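PDB 4MXN: uncharacterized protein from Parabacteroides merdae, which is of unknown function but probably acts as a glycoside hydrolase of the family 28 type, with a polysaccharide, possibly pectin-like, as its substrate. Local coordinates for residues A[27-32]-A[42-47]; A[82-87]-A[100-105]; A[128-133]-A[137-142]; A[172-177]-A[185-190]. One frame throughout, in Å; residues are numbered along the deposited sequence.

Overall arrangement
Read from the N terminus, the four contacts follow one another in series; none nests within or crosses another. Contact 1 closes the loop between strand 21-23 and helix 38-50, at one end of the parallel beta-helix. Contact 2, about 13 Å away between centres, joins strand 82-86 to the corner at 102-103 across the buried interior. Contact 3 folds the chain back on itself just after helix 123-136, on the surface and about 29 Å from contact 1, centre to centre. Contact 4 returns to the interior, linking strand 174-177 to strand 182-190; like contact 2, whose centre is about 12 Å away, it joins two faces of the coil.

Contact 1: A[27-32]-A[42-47]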
loop_
_atom_site.group_PDB
_atom_site.type_symbol
_atom_site.label_atom_id
_atom_site.label_comp_id
_atom_site.label_asym_id
_atom_site.label_seq_id
_atom_site.Cartn_x
_atom_site.Cartn_y
_atom_site.Cartn_z
ATOM N N PHE A 27 -19.262 -2.570 -9.475
ATOM C CA PHE A 27 -18.902 -3.921 -9.033
ATOM C C PHE A 27 -19.444 -4.247 -7.627
ATOM O O PHE A 27 -19.026 -5.241 -7.024
ATOM C CB PHE A 27 -17.381 -4.104 -9.071
ATOM C CG PHE A 27 -16.834 -4.175 -10.485
ATOM C CD1 PHE A 27 -16.438 -3.022 -11.154
ATOM C CD2 PHE A 27 -16.682 -5.401 -11.132
ATOM C CE1 PHE A 27 -15.907 -3.087 -12.447
ATOM C CE2 PHE A 27 -16.181 -5.467 -12.439
ATOM C CZ PHE A 27 -15.787 -4.307 -13.082
ATOM N N GLY A 28 -20.380 -3.438 -7.143
ATOM C CA GLY A 28 -20.986 -3.603 -5.821
ATOM C C GLY A 28 -20.085 -3.183 -4.679
ATOM O O GLY A 28 -20.253 -3.645 -3.546
ATOM N N ILE A 29 -19.069 -2.340 -4.979
ATOM C CA ILE A 29 -18.135 -1.846 -3.957
ATOM C C ILE A 29 -18.831 -0.658 -3.288
ATOM O O ILE A 29 -19.270 0.256 -3.985
ATOM C CB ILE A 29 -16.746 -1.507 -4.556
ATOM C CG1 ILE A 29 -16.083 -2.774 -5.160
ATOM C CG2 ILE A 29 -15.815 -0.837 -3.508
ATOM C CD1 ILE A 29 -15.035 -2.501 -6.274
ATOM N N LYS A 30 -18.957 -0.687 -1.950
ATOM C CA LYS A 30 -19.720 0.344 -1.228
ATOM C C LYS A 30 -18.854 1.244 -0.403
ATOM O O LYS A 30 -17.966 0.774 0.322
ATOM C CB LYS A 30 -20.804 -0.304 -0.343
ATOM C CG LYS A 30 -21.791 -1.107 -1.203
ATOM C CD LYS A 30 -22.920 -1.744 -0.444
ATOM C CE LYS A 30 -23.751 -2.653 -1.333
ATOM N NZ LYS A 30 -24.398 -1.938 -2.475
ATOM N N SER A 31 -19.158 2.552 -0.514
ATOM C CA SER A 31 -18.469 3.669 0.124
ATOM C C SER A 31 -19.094 4.102 1.456
ATOM O O SER A 31 -18.939 5.268 1.824
ATOM C CB SER A 31 -18.487 4.859 -0.821
ATOM O OG SER A 31 -19.828 5.278 -1.019
ATOM N N ASP A 32 -19.732 3.164 2.198
ATOM C CA ASP A 32 -20.417 3.458 3.454
ATOM C C ASP A 32 -19.485 3.352 4.696
ATOM O O ASP A 32 -19.928 3.595 5.827
ATOM C CB ASP A 32 -21.621 2.497 3.584
ATOM C CG ASP A 32 -21.291 1.003 3.473
ATOM O OD1 ASP A 32 -20.111 0.627 3.700
ATOM O OD2 ASP A 32 -22.204 0.217 3.193
ATOM N N GLN A 42 -11.345 -7.117 -5.421
ATOM C CA GLN A 42 -10.495 -8.114 -6.070
ATOM C C GLN A 42 -11.083 -8.553 -7.411
ATOM O O GLN A 42 -10.343 -8.672 -8.391
ATOM C CB GLN A 42 -10.266 -9.349 -5.170
ATOM C CG GLN A 42 -9.165 -10.274 -5.709
ATOM C CD GLN A 42 -7.859 -9.523 -5.798
ATOM O OE1 GLN A 42 -7.361 -9.003 -4.794
ATOM N NE2 GLN A 42 -7.327 -9.360 -7.014
ATOM N N ARG A 43 -12.402 -8.829 -7.442
ATOM C CA ARG A 43 -13.061 -9.248 -8.675
ATOM C C ARG A 43 -13.004 -8.121 -9.725
ATOM O O ARG A 43 -12.776 -8.395 -10.916
ATOM C CB ARG A 43 -14.501 -9.708 -8.406
ATOM C CG ARG A 43 -15.220 -10.225 -9.671
ATOM C CD ARG A 43 -14.675 -11.541 -10.234
ATOM N NE ARG A 43 -14.932 -12.682 -9.352
ATOM C CZ ARG A 43 -15.641 -13.760 -9.679
ATOM N NH1 ARG A 43 -16.189 -13.866 -10.885
ATOM N NH2 ARG A 43 -15.808 -14.741 -8.802
ATOM N N ALA A 44 -13.162 -6.857 -9.287
ATOM C CA ALA A 44 -13.064 -5.728 -10.218
ATOM C C ALA A 44 -11.645 -5.665 -10.821
ATOM O O ALA A 44 -11.503 -5.561 -12.038
ATOM C CB ALA A 44 -13.406 -4.426 -9.508
ATOM N N VAL A 45 -10.599 -5.818 -9.958
ATOM C CA VAL A 45 -9.190 -5.785 -10.384
ATOM C C VAL A 45 -8.950 -6.912 -11.394
ATOM O O VAL A 45 -8.382 -6.646 -12.446
ATOM C CB VAL A 45 -8.206 -5.841 -9.179
ATOM C CG1 VAL A 45 -6.775 -6.154 -9.637
ATOM C CG2 VAL A 45 -8.239 -4.529 -8.403
ATOM N N ASP A 46 -9.412 -8.157 -11.073
ATOM C CA ASP A 46 -9.258 -9.354 -11.910
ATOM C C ASP A 46 -9.970 -9.178 -13.259
ATOM O O ASP A 46 -9.395 -9.507 -14.305
ATOM C CB ASP A 46 -9.786 -10.607 -11.185
ATOM C CG ASP A 46 -9.011 -11.015 -9.942
ATOM O OD1 ASP A 46 -7.922 -10.450 -9.703
ATOM O OD2 ASP A 46 -9.514 -11.878 -9.188
ATOM N N TYR A 47 -11.217 -8.671 -13.234
ATOM C CA TYR A 47 -12.000 -8.428 -14.447
ATOM C C TYR A 47 -11.285 -7.415 -15.353
ATOM O O TYR A 47 -11.125 -7.677 -16.548
ATOM C CB TYR A 47 -13.409 -7.918 -14.082
ATOM C CG TYR A 47 -14.268 -7.565 -15.281
ATOM C CD1 TYR A 47 -15.017 -8.537 -15.939
ATOM C CD2 TYR A 47 -14.352 -6.254 -15.741
ATOM C CE1 TYR A 47 -15.808 -8.217 -17.041
ATOM C CE2 TYR A 47 -15.140 -5.921 -16.838
ATOM C CZ TYR A 47 -15.858 -6.907 -17.494
ATOM O OH TYR A 47 -16.632 -6.574 -18.580
#
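F27 and A44 mark the closest backbone approach, their CA atoms 6.2 Å apart; the irregular segment 27-32 starts beside helix 42-47 and leads away from it after I29. G28, with a positive phi of 75°, turns the chain between the two residues of this stretch, F27 and I29, that face the helix. The F27 ring lies over A44: the methyl CB sits 3.7 Å from the ring centroid and 16° off its normal, a CH-pi contact over one face, nearest to CG at 3.6 Å. Beyond A44, one turn further along, Y47 meets the far end of the same ring. Its CD2 lies 3.6 Å from CZ of F27, close to the F27 plane, and the rings form an offset edge-to-face pair with F27 supplying the edge and the planes at 60°. Y47 reaches this place because its CG is anti to the backbone N. The helix belongs to the N-terminal end of a parallel beta-helix of the kind found in glycoside hydrolase family 28, where A44 and V45 rest on L56 of strand 54-58. An alanine at F27 takes away the ring over A44, which would probably open a gap beside the methyl and leave Y47 without its aromatic partner, freer to turn. I29 adds a looser touch, CD1 to A44 CB at 4.1 Å, while its side chain also packs on F58 and Y63. Along the helix, Q42 NE2 donates to D46 OD1 over 3.0 Å, arriving from above the carboxylate plane; K71 forms a salt bridge with the same oxygen.

Contact 2: A[82-87]-A[100-105]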
loop_
_atom_site.group_PDB
_atom_site.type_symbol
_atom_site.label_atom_id
_atom_site.label_comp_id
_atom_site.label_asym_id
_atom_site.label_seq_id
_atom_site.Cartn_x
_atom_site.Cartn_y
_atom_site.Cartn_z
ATOM N N ALA A 82 -11.699 10.337 -1.115
ATOM C CA ALA A 82 -11.919 8.893 -0.938
ATOM C C ALA A 82 -10.887 8.338 0.026
ATOM O O ALA A 82 -9.743 8.800 0.056
ATOM C CB ALA A 82 -11.849 8.144 -2.271
ATOM N N VAL A 83 -11.302 7.381 0.859
ATOM C CA VAL A 83 -10.374 6.733 1.788
ATOM C C VAL A 83 -10.520 5.229 1.628
ATOM O O VAL A 83 -11.652 4.734 1.704
ATOM C CB VAL A 83 -10.588 7.133 3.285
ATOM C CG1 VAL A 83 -9.474 6.564 4.183
ATOM C CG2 VAL A 83 -10.748 8.644 3.482
ATOM N N LEU A 84 -9.392 4.509 1.451
ATOM C CA LEU A 84 -9.338 3.038 1.461
ATOM C C LEU A 84 -8.942 2.677 2.910
ATOM O O LEU A 84 -7.846 3.042 3.344
ATOM C CB LEU A 84 -8.334 2.540 0.403
ATOM C CG LEU A 84 -8.440 1.070 -0.012
ATOM C CD1 LEU A 84 -9.836 0.741 -0.611
ATOM C CD2 LEU A 84 -7.347 0.710 -0.994
ATOM N N VAL A 85 -9.871 2.131 3.707
ATOM C CA VAL A 85 -9.583 1.911 5.129
ATOM C C VAL A 85 -9.426 0.416 5.471
ATOM O O VAL A 85 -10.212 -0.423 5.065
ATOM C CB VAL A 85 -10.618 2.634 6.059
ATOM C CG1 VAL A 85 -12.070 2.333 5.691
ATOM C CG2 VAL A 85 -10.368 2.347 7.536
ATOM N N ALA A 86 -8.385 0.103 6.213
ATOM C CA ALA A 86 -8.124 -1.251 6.677
ATOM C C ALA A 86 -9.171 -1.713 7.691
ATOM O O ALA A 86 -9.484 -0.995 8.648
ATOM C CB ALA A 86 -6.749 -1.308 7.325
ATOM N N VAL A 87 -9.696 -2.928 7.490
ATOM C CA VAL A 87 -10.583 -3.584 8.446
ATOM C C VAL A 87 -9.701 -4.042 9.645
ATOM O O VAL A 87 -8.598 -4.514 9.394
ATOM C CB VAL A 87 -11.349 -4.756 7.772
ATOM C CG1 VAL A 87 -10.408 -5.848 7.253
ATOM C CG2 VAL A 87 -12.415 -5.335 8.698
ATOM N N ASN A 100 2.497 -8.771 2.296
ATOM C CA ASN A 100 1.310 -8.641 3.144
ATOM C C ASN A 100 0.991 -7.169 3.309
ATOM O O ASN A 100 1.653 -6.479 4.094
ATOM C CB ASN A 100 1.505 -9.300 4.510
ATOM C CG ASN A 100 0.265 -9.180 5.379
ATOM O OD1 ASN A 100 -0.866 -9.017 4.910
ATOM N ND2 ASN A 100 0.440 -9.258 6.663
ATOM N N ALA A 101 -0.003 -6.683 2.562
ATOM C CA ALA A 101 -0.361 -5.270 2.568
ATOM C C ALA A 101 -1.819 -5.037 2.221
ATOM O O ALA A 101 -2.501 -5.977 1.851
ATOM C CB ALA A 101 0.523 -4.517 1.578
ATOM N N ILE A 102 -2.292 -3.777 2.315
ATOM C CA ILE A 102 -3.674 -3.421 1.908
ATOM C C ILE A 102 -3.769 -3.576 0.384
ATOM O O ILE A 102 -4.760 -4.094 -0.136
ATOM C CB ILE A 102 -4.095 -2.018 2.400
ATOM C CG1 ILE A 102 -4.015 -1.958 3.961
ATOM C CG2 ILE A 102 -5.510 -1.647 1.876
ATOM C CD1 ILE A 102 -4.419 -0.592 4.579
ATOM N N ILE A 103 -2.712 -3.143 -0.319
ATOM C CA ILE A 103 -2.556 -3.334 -1.762
ATOM C C ILE A 103 -1.202 -3.975 -1.972
ATOM O O ILE A 103 -0.174 -3.374 -1.627
ATOM C CB ILE A 103 -2.725 -2.054 -2.639
ATOM C CG1 ILE A 103 -4.049 -1.328 -2.346
ATOM C CG2 ILE A 103 -2.618 -2.440 -4.144
ATOM C CD1 ILE A 103 -4.170 0.129 -2.980
ATOM N N TYR A 104 -1.193 -5.186 -2.531
ATOM C CA TYR A 104 0.059 -5.856 -2.824
ATOM C C TYR A 104 0.057 -6.356 -4.248
ATOM O O TYR A 104 -0.997 -6.506 -4.868
ATOM C CB TYR A 104 0.362 -7.012 -1.825
ATOM C CG TYR A 104 -0.521 -8.236 -1.975
ATOM C CD1 TYR A 104 -1.776 -8.288 -1.389
ATOM C CD2 TYR A 104 -0.093 -9.347 -2.694
ATOM C CE1 TYR A 104 -2.589 -9.410 -1.517
ATOM C CE2 TYR A 104 -0.899 -10.478 -2.827
ATOM C CZ TYR A 104 -2.148 -10.502 -2.237
ATOM O OH TYR A 104 -2.961 -11.600 -2.364
ATOM N N ALA A 105 1.246 -6.661 -4.760
ATOM C CA ALA A 105 1.369 -7.250 -6.088
ATOM C C ALA A 105 2.556 -8.172 -6.092
ATOM O O ALA A 105 3.599 -7.843 -5.529
ATOM C CB ALA A 105 1.493 -6.177 -7.158
#
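L84, A86, I102 and I103 meet inside the coil of a parallel beta-helix, the fold expected for this family, where inward-facing side chains from different faces fill the core. Strand 82-86 lies on one face; the chain at 102-103 turns a corner, and strand 104-106 then runs along another. The contact is made entirely of apolar side chains, all four buried. L84 CD2 is the methyl that does most of the touching: it lies 3.8 Å from CD1 of I103 and 4.1 Å from CG2 of I102, and so bridges both corner residues. The L84 and I103 side chains cross at about a right angle, with L84 CD2 against the outer end of I103. The I103 side chain leaves its backbone to one side of strand 82-86, and its end, CD1, comes nearer to L84. Around this cluster T65 of strand 61-69, I119 of strand 118-120 and I113 of strand 111-114 add further packing. Backbone hydrogen bonding links 82-87 to its neighbours above and below in the stack: V83 pairs with G61 and Y63, L84 with I118 and D120. On the other segment, A101 O accepts a bond from S67 OG, and the disulfide between C99 and C152 ties the chain just before N100 to strand 151-154, the partner of strand 104-106. Two branches of I102 serve two different residues of the opposing strand. CG2, anti to the backbone N, takes L84, whereas CG1 is anti to the carbonyl carbon and carries CD1 to within 3.7 Å of the A86 CB.

Contact 3: A[128-133]-A[137-142]; sequences ASVEEQ and GHIEGN
Q133 meets I139 with the root of its side chain and H138 with the tip. Its CB lies 3.7 Å from CG1 of I139, whose CD1 reaches on toward the helix and packs loosely against V130 CG1. From CB the chain bends: with chi2 at -57° the amide folds back toward the residues that follow the helix. At the end, OE1 accepts a hydrogen bond from H138 ND1 over 2.8 Å, at an N-H...O angle of 155°. The oxygen lies in the plane of the imidazole, at its edge, whereas the donor is tilted 32° from the plane of the amide carbonyl. The same OE1 is also hydrogen-bonded to Y91 OH, so two partners fix its place. The backbone adds a second bond between the same two residues, with H138 N donating to Q133 O at 3.0 Å. This bond belongs to the Schellman motif that ends helix 123-136; G137, at a positive phi of 76°, makes the turn. A leucine in place of Q133 would probably leave H138 ND1 and the Y91 hydroxyl without their shared acceptor and the imidazole freer to rotate. The short approach to OE1 is consistent with an imidazole that carries a proton on ND1, and the side-chain bond backs up the backbone cap at this exposed helix end.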
loop_
_atom_site.group_PDB
_atom_site.type_symbol
_atom_site.label_atom_id
_atom_site.label_comp_id
_atom_site.label_asym_id
_atom_site.label_seq_id
_atom_site.Cartn_x
_atom_site.Cartn_y
_atom_site.Cartn_z
ATOM N N ALA A 128 -3.830 -4.706 17.337
ATOM C CA ALA A 128 -4.499 -5.302 18.516
ATOM C C ALA A 128 -5.176 -6.618 18.126
ATOM O O ALA A 128 -5.197 -7.556 18.924
ATOM C CB ALA A 128 -5.515 -4.328 19.105
ATOM N N SER A 129 -5.718 -6.688 16.885
ATOM C CA SER A 129 -6.329 -7.896 16.343
ATOM C C SER A 129 -5.249 -8.990 16.208
ATOM O O SER A 129 -5.462 -10.131 16.645
ATOM C CB SER A 129 -7.015 -7.598 15.010
ATOM O OG SER A 129 -7.467 -8.786 14.397
ATOM N N VAL A 130 -4.078 -8.625 15.661
ATOM C CA VAL A 130 -2.931 -9.534 15.516
ATOM C C VAL A 130 -2.506 -10.040 16.913
ATOM O O VAL A 130 -2.385 -11.257 17.099
ATOM C CB VAL A 130 -1.727 -8.892 14.773
ATOM C CG1 VAL A 130 -0.522 -9.846 14.734
ATOM C CG2 VAL A 130 -2.102 -8.410 13.367
ATOM N N GLU A 131 -2.288 -9.086 17.873
ATOM C CA GLU A 131 -1.865 -9.348 19.259
ATOM C C GLU A 131 -2.768 -10.391 19.923
ATOM O O GLU A 131 -2.265 -11.334 20.525
ATOM C CB GLU A 131 -1.893 -8.050 20.093
ATOM C CG GLU A 131 -0.717 -7.101 19.899
ATOM C CD GLU A 131 -0.972 -5.648 20.270
ATOM O OE1 GLU A 131 -1.557 -5.397 21.348
ATOM O OE2 GLU A 131 -0.578 -4.755 19.484
ATOM N N GLU A 132 -4.101 -10.212 19.804
ATOM C CA GLU A 132 -5.117 -11.083 20.389
ATOM C C GLU A 132 -4.980 -12.525 19.890
ATOM O O GLU A 132 -5.044 -13.451 20.700
ATOM C CB GLU A 132 -6.525 -10.555 20.090
ATOM C CG GLU A 132 -6.948 -9.423 21.009
ATOM C CD GLU A 132 -8.092 -8.565 20.506
ATOM O OE1 GLU A 132 -8.941 -9.084 19.744
ATOM O OE2 GLU A 132 -8.149 -7.374 20.893
ATOM N N GLN A 133 -4.777 -12.717 18.571
ATOM C CA GLN A 133 -4.672 -14.059 18.008
ATOM C C GLN A 133 -3.354 -14.716 18.414
ATOM O O GLN A 133 -3.366 -15.910 18.702
ATOM C CB GLN A 133 -4.899 -14.059 16.487
ATOM C CG GLN A 133 -6.326 -13.639 16.110
ATOM C CD GLN A 133 -7.364 -14.509 16.760
ATOM O OE1 GLN A 133 -7.400 -15.734 16.562
ATOM N NE2 GLN A 133 -8.177 -13.903 17.618
ATOM N N GLY A 137 -2.723 -18.108 20.877
ATOM C CA GLY A 137 -1.923 -19.143 20.230
ATOM C C GLY A 137 -2.524 -19.663 18.944
ATOM O O GLY A 137 -2.161 -20.753 18.499
ATOM N N HIS A 138 -3.450 -18.890 18.333
ATOM C CA HIS A 138 -4.111 -19.249 17.078
ATOM C C HIS A 138 -3.176 -19.024 15.885
ATOM O O HIS A 138 -3.371 -19.616 14.814
ATOM C CB HIS A 138 -5.421 -18.466 16.902
ATOM C CG HIS A 138 -6.476 -18.825 17.905
ATOM N ND1 HIS A 138 -7.557 -17.994 18.132
ATOM C CD2 HIS A 138 -6.584 -19.909 18.715
ATOM C CE1 HIS A 138 -8.279 -18.590 19.071
ATOM N NE2 HIS A 138 -7.725 -19.734 19.464
ATOM N N ILE A 139 -2.170 -18.174 16.086
ATOM C CA ILE A 139 -1.077 -17.852 15.158
ATOM C C ILE A 139 0.208 -17.755 15.991
ATOM O O ILE A 139 0.133 -17.490 17.193
ATOM C CB ILE A 139 -1.332 -16.574 14.289
ATOM C CG1 ILE A 139 -1.651 -15.324 15.152
ATOM C CG2 ILE A 139 -2.397 -16.836 13.191
ATOM C CD1 ILE A 139 -1.607 -13.977 14.413
ATOM N N GLU A 140 1.370 -17.994 15.375
ATOM C CA GLU A 140 2.655 -17.947 16.090
ATOM C C GLU A 140 3.603 -16.911 15.489
ATOM O O GLU A 140 3.622 -16.729 14.278
ATOM C CB GLU A 140 3.344 -19.328 16.094
ATOM C CG GLU A 140 2.524 -20.473 16.682
ATOM C CD GLU A 140 2.513 -20.666 18.190
ATOM O OE1 GLU A 140 3.077 -19.820 18.922
ATOM O OE2 GLU A 140 1.938 -21.685 18.641
ATOM N N GLY A 141 4.387 -16.262 16.342
ATOM C CA GLY A 141 5.374 -15.279 15.909
ATOM C C GLY A 141 5.283 -13.969 16.647
ATOM O O GLY A 141 5.026 -13.935 17.850
ATOM N N ASN A 142 5.532 -12.884 15.917
ATOM C CA ASN A 142 5.467 -11.513 16.421
ATOM C C ASN A 142 4.423 -10.763 15.624
ATOM O O ASN A 142 4.044 -11.219 14.536
ATOM C CB ASN A 142 6.830 -10.825 16.299
ATOM C CG ASN A 142 7.927 -11.529 17.049
ATOM O OD1 ASN A 142 8.067 -11.387 18.271
ATOM N ND2 ASN A 142 8.701 -12.332 16.330
#

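Contact 4: A[172-177]-A[185-190]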
loop_
_atom_site.group_PDB
_atom_site.type_symbol
_atom_site.label_atom_id
_atom_site.label_comp_id
_atom_site.label_asym_id
_atom_site.label_seq_id
_atom_site.Cartn_x
_atom_site.Cartn_y
_atom_site.Cartn_z
ATOM N N VAL A 172 5.101 -1.249 7.897
ATOM C CA VAL A 172 5.855 -0.276 7.098
ATOM C C VAL A 172 4.834 0.285 6.101
ATOM O O VAL A 172 3.885 -0.416 5.779
ATOM C CB VAL A 172 7.114 -0.946 6.453
ATOM C CG1 VAL A 172 7.765 -0.075 5.379
ATOM C CG2 VAL A 172 8.139 -1.307 7.522
ATOM N N ALA A 173 4.949 1.551 5.676
ATOM C CA ALA A 173 3.958 2.063 4.720
ATOM C C ALA A 173 4.135 1.437 3.320
ATOM O O ALA A 173 3.147 1.020 2.708
ATOM C CB ALA A 173 4.040 3.569 4.625
ATOM N N GLU A 174 5.385 1.382 2.819
ATOM C CA GLU A 174 5.687 0.900 1.469
ATOM C C GLU A 174 6.802 -0.091 1.473
ATOM O O GLU A 174 7.848 0.177 2.062
ATOM C CB GLU A 174 6.130 2.066 0.560
ATOM C CG GLU A 174 5.174 3.219 0.330
ATOM C CD GLU A 174 5.866 4.456 -0.229
ATOM O OE1 GLU A 174 6.307 4.424 -1.399
ATOM O OE2 GLU A 174 6.004 5.449 0.517
ATOM N N ILE A 175 6.637 -1.195 0.743
ATOM C CA ILE A 175 7.688 -2.216 0.614
ATOM C C ILE A 175 7.914 -2.485 -0.859
ATOM O O ILE A 175 6.955 -2.781 -1.576
ATOM C CB ILE A 175 7.365 -3.525 1.388
ATOM C CG1 ILE A 175 7.220 -3.281 2.923
ATOM C CG2 ILE A 175 8.445 -4.619 1.095
ATOM C CD1 ILE A 175 6.668 -4.466 3.662
ATOM N N TYR A 176 9.168 -2.345 -1.319
ATOM C CA TYR A 176 9.557 -2.623 -2.707
ATOM C C TYR A 176 10.662 -3.645 -2.647
ATOM O O TYR A 176 11.726 -3.388 -2.062
ATOM C CB TYR A 176 9.969 -1.342 -3.477
ATOM C CG TYR A 176 8.895 -0.278 -3.446
ATOM C CD1 TYR A 176 7.752 -0.389 -4.239
ATOM C CD2 TYR A 176 8.998 0.819 -2.599
ATOM C CE1 TYR A 176 6.733 0.563 -4.173
ATOM C CE2 TYR A 176 7.986 1.780 -2.529
ATOM C CZ TYR A 176 6.861 1.650 -3.326
ATOM O OH TYR A 176 5.856 2.581 -3.251
ATOM N N LYS A 177 10.368 -4.847 -3.151
ATOM C CA LYS A 177 11.297 -5.960 -3.121
ATOM C C LYS A 177 11.460 -6.548 -4.511
ATOM O O LYS A 177 10.464 -6.942 -5.113
ATOM C CB LYS A 177 10.801 -7.039 -2.130
ATOM C CG LYS A 177 11.753 -8.218 -1.999
ATOM C CD LYS A 177 11.329 -9.201 -0.917
ATOM C CE LYS A 177 12.215 -10.433 -0.903
ATOM N NZ LYS A 177 13.637 -10.128 -0.583
ATOM N N ASP A 185 5.876 9.224 -6.880
ATOM C CA ASP A 185 5.812 10.670 -7.072
ATOM C C ASP A 185 4.736 11.363 -6.246
ATOM O O ASP A 185 3.591 10.942 -6.291
ATOM C CB ASP A 185 5.549 10.970 -8.563
ATOM C CG ASP A 185 6.757 10.807 -9.456
ATOM O OD1 ASP A 185 7.005 9.680 -9.911
ATOM O OD2 ASP A 185 7.452 11.815 -9.701
ATOM N N LYS A 186 5.083 12.461 -5.541
ATOM C CA LYS A 186 4.130 13.298 -4.763
ATOM C C LYS A 186 3.333 12.472 -3.702
ATOM O O LYS A 186 2.171 12.769 -3.409
ATOM C CB LYS A 186 3.160 14.049 -5.721
ATOM C CG LYS A 186 3.873 14.868 -6.808
ATOM C CD LYS A 186 2.945 15.216 -7.977
ATOM C CE LYS A 186 3.703 15.785 -9.154
ATOM N NZ LYS A 186 4.289 14.716 -10.001
ATOM N N VAL A 187 3.974 11.452 -3.126
ATOM C CA VAL A 187 3.305 10.616 -2.121
ATOM C C VAL A 187 3.539 11.237 -0.736
ATOM O O VAL A 187 4.595 11.793 -0.477
ATOM C CB VAL A 187 3.740 9.117 -2.191
ATOM C CG1 VAL A 187 3.166 8.293 -1.027
ATOM C CG2 VAL A 187 3.326 8.487 -3.522
ATOM N N VAL A 188 2.534 11.189 0.122
ATOM C CA VAL A 188 2.644 11.717 1.475
ATOM C C VAL A 188 2.529 10.524 2.427
ATOM O O VAL A 188 1.580 9.744 2.305
ATOM C CB VAL A 188 1.584 12.817 1.775
ATOM C CG1 VAL A 188 1.578 13.208 3.263
ATOM C CG2 VAL A 188 1.778 14.052 0.871
ATOM N N VAL A 189 3.510 10.354 3.343
ATOM C CA VAL A 189 3.419 9.293 4.354
ATOM C C VAL A 189 3.158 9.975 5.701
ATOM O O VAL A 189 3.984 10.776 6.150
ATOM C CB VAL A 189 4.624 8.312 4.419
ATOM C CG1 VAL A 189 4.417 7.269 5.512
ATOM C CG2 VAL A 189 4.865 7.627 3.072
ATOM N N ASN A 190 1.977 9.700 6.303
ATOM C CA ASN A 190 1.590 10.231 7.615
ATOM C C ASN A 190 1.720 9.097 8.606
ATOM O O ASN A 190 1.070 8.075 8.439
ATOM C CB ASN A 190 0.184 10.840 7.605
ATOM C CG ASN A 190 0.091 12.146 6.856
ATOM O OD1 ASN A 190 1.015 12.958 6.853
ATOM N ND2 ASN A 190 -1.061 12.424 6.283
#
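A173 and V189 make the closest approach of the two backbones, CA to CA 7.3 Å, and here the packing is tight: A173 CB meets V189 CG1 at 3.8 Å. The other V189 methyl, CG2, comes within 3.5 Å of E174 OE2. V189 divides its branches in this way because CG1 is anti to the backbone N and CG2 anti to the carbonyl carbon. The E174 side chain, extended beyond CG, lies at a slant to that of V189 and brings the carboxylate in. V187 completes the inner side less closely, its CG1 4.3 Å from E174 OE2. The two segments follow each other along the coil of the parallel beta-helix, 174-177 on one face and 182-190 on another, and L166, V184 and I199 also pack on E174 in the interior. The looser side lies outward. V188 points away from 172-177, and its side chain packs on T165; I175 and K177, partly exposed, likewise stand well clear of the second segment. Within its own strand E174 has a polar mate: Y176 OH donates to E174 OE1 over 2.7 Å, and OE1 receives it on its anti lone pair, away from OE2. A carboxylate buried beside valine methyls would probably be costly to charge, and the tyrosine hydroxyl may offset part of that cost at OE1, while OE2 faces methyl groups of V187 and V189.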